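PDB 6HUZ: coenzyme F420-dependent N(5),N(10)-methenyltetrahydromethanopterin reductase-related protein from Desulfurobacterium thermolithotrophum DSM 11699, which is a bacterial paralog of [Fe]-hydrogenase that binds the iron-guanylylpyridinol cofactor and uses tetrahydrofolate derivatives as substrates. Local coordinates for residues A[239-242]-A[243-247]. Numbering follows the deposited sequence.
Sequences IAQS and LQVIS. With NA (sodium ion), chain H.
This is a local contact between successive turns, 239-242 and 243-247, of helix 232-262, at a buried place where the helix meets the second subunit of the dimer. Four i to i+4 backbone bonds join the two halves. L243 N gives the straightest one to I239 O (3.2 Å, 175°), and I246 N reaches S242 O at 3.1 Å. On one side I239 and L243 run side by side. CG2 of I239 stands anti to its own backbone N, beside the carbonyl carbon, and meets L243 CD1 at 4.1 Å. L243 CG also packs over I239 O at 3.4 Å. With an alanine in place of L243, CG and both methyls are gone, which is likely to leave a gap beside I239 and against I246 of the second subunit. On roughly the opposite side of the helix, Q241 and V245 lie side by side, and Q241 CG is 4.2 Å from V245 CG2. S242 turns OG back beside its own backbone N (chi1 -70°), and there OG binds a sodium ion at 2.8 Å. Q238 O binds the same ion. In the second subunit, T210 OG1 is hydrogen-bonded to S242 OG, S200 OG to Q241 NE2, and Q244 OE1 to Q244 NE2 of this chain. Within the chain, I239 rests on A217 and Y220 of helix 207-228, and V245 packs on the loop at T316 and S317.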
loop_
_atom_site.group_PDB
_atom_site.type_symbol
_atom_site.label_atom_id
_atom_site.label_comp_id
_atom_site.label_asym_id
_atom_site.label_seq_id
_atom_site.Cartn_x
_atom_site.Cartn_y
_atom_site.Cartn_z
ATOM N N ILE A 239 3.492 -6.758 -5.396
ATOM C CA ILE A 239 2.444 -5.728 -5.124
ATOM C C ILE A 239 2.178 -5.672 -3.612
ATOM O O ILE A 239 2.230 -4.606 -3.029
ATOM C CB ILE A 239 1.124 -6.068 -5.870
ATOM C CG1 ILE A 239 1.334 -5.944 -7.394
ATOM C CG2 ILE A 239 -0.069 -5.146 -5.396
ATOM C CD1 ILE A 239 0.330 -6.675 -8.175
ATOM N N ALA A 240 1.894 -6.822 -2.995
ATOM C CA ALA A 240 1.602 -6.876 -1.564
ATOM C C ALA A 240 2.719 -6.292 -0.740
ATOM O O ALA A 240 2.466 -5.495 0.154
ATOM C CB ALA A 240 1.329 -8.320 -1.130
ATOM N N GLN A 241 3.966 -6.682 -1.033
ATOM C CA GLN A 241 5.093 -6.201 -0.280
ATOM C C GLN A 241 5.270 -4.722 -0.409
ATOM O O GLN A 241 5.536 -4.106 0.596
ATOM C CB GLN A 241 6.415 -6.881 -0.726
ATOM C CG GLN A 241 7.599 -6.475 0.166
ATOM C CD GLN A 241 8.940 -7.056 -0.258
ATOM O OE1 GLN A 241 9.637 -7.697 0.519
ATOM N NE2 GLN A 241 9.360 -6.825 -1.484
ATOM N N SER A 242 5.251 -4.169 -1.640
ATOM C CA SER A 242 5.482 -2.747 -1.836
ATOM C C SER A 242 4.516 -1.943 -1.001
ATOM O O SER A 242 4.929 -1.037 -0.277
ATOM C CB SER A 242 5.291 -2.341 -3.315
ATOM O OG SER A 242 6.311 -2.832 -4.175
ATOM N N LEU A 243 3.222 -2.259 -1.123
ATOM C CA LEU A 243 2.192 -1.498 -0.427
ATOM C C LEU A 243 2.211 -1.684 1.081
ATOM O O LEU A 243 2.004 -0.696 1.785
ATOM C CB LEU A 243 0.817 -1.778 -1.039
ATOM C CG LEU A 243 0.756 -1.547 -2.565
ATOM C CD1 LEU A 243 -0.627 -1.828 -3.101
ATOM C CD2 LEU A 243 1.286 -0.144 -2.972
ATOM N N GLN A 244 2.488 -2.900 1.580
ATOM C CA GLN A 244 2.578 -3.142 3.030
ATOM C C GLN A 244 3.739 -2.293 3.566
ATOM O O GLN A 244 3.612 -1.663 4.598
ATOM C CB GLN A 244 2.896 -4.618 3.307
ATOM C CG GLN A 244 2.933 -5.034 4.773
ATOM C CD GLN A 244 1.655 -4.727 5.515
ATOM O OE1 GLN A 244 0.683 -5.495 5.493
ATOM N NE2 GLN A 244 1.627 -3.597 6.188
ATOM N N VAL A 245 4.891 -2.300 2.868
ATOM C CA VAL A 245 6.050 -1.530 3.318
ATOM C C VAL A 245 5.748 -0.031 3.419
ATOM O O VAL A 245 6.066 0.589 4.441
ATOM C CB VAL A 245 7.285 -1.817 2.437
ATOM C CG1 VAL A 245 8.374 -0.769 2.635
ATOM C CG2 VAL A 245 7.823 -3.211 2.730
ATOM N N ILE A 246 5.167 0.558 2.371
ATOM C CA ILE A 246 4.857 1.988 2.407
ATOM C C ILE A 246 3.887 2.250 3.539
ATOM O O ILE A 246 4.120 3.153 4.309
ATOM C CB ILE A 246 4.275 2.525 1.067
ATOM C CG1 ILE A 246 5.374 2.441 -0.050
ATOM C CG2 ILE A 246 3.774 3.988 1.246
ATOM C CD1 ILE A 246 4.789 2.614 -1.440
ATOM N N SER A 247 2.810 1.473 3.640
ATOM C CA SER A 247 1.802 1.659 4.712
ATOM C C SER A 247 2.471 1.586 6.118
ATOM O O SER A 247 2.208 2.437 6.968
ATOM C CB SER A 247 0.734 0.559 4.623
ATOM O OG SER A 247 -0.296 0.868 5.550
HETATM NA NA NA H . 7.869 -5.170 -3.738
#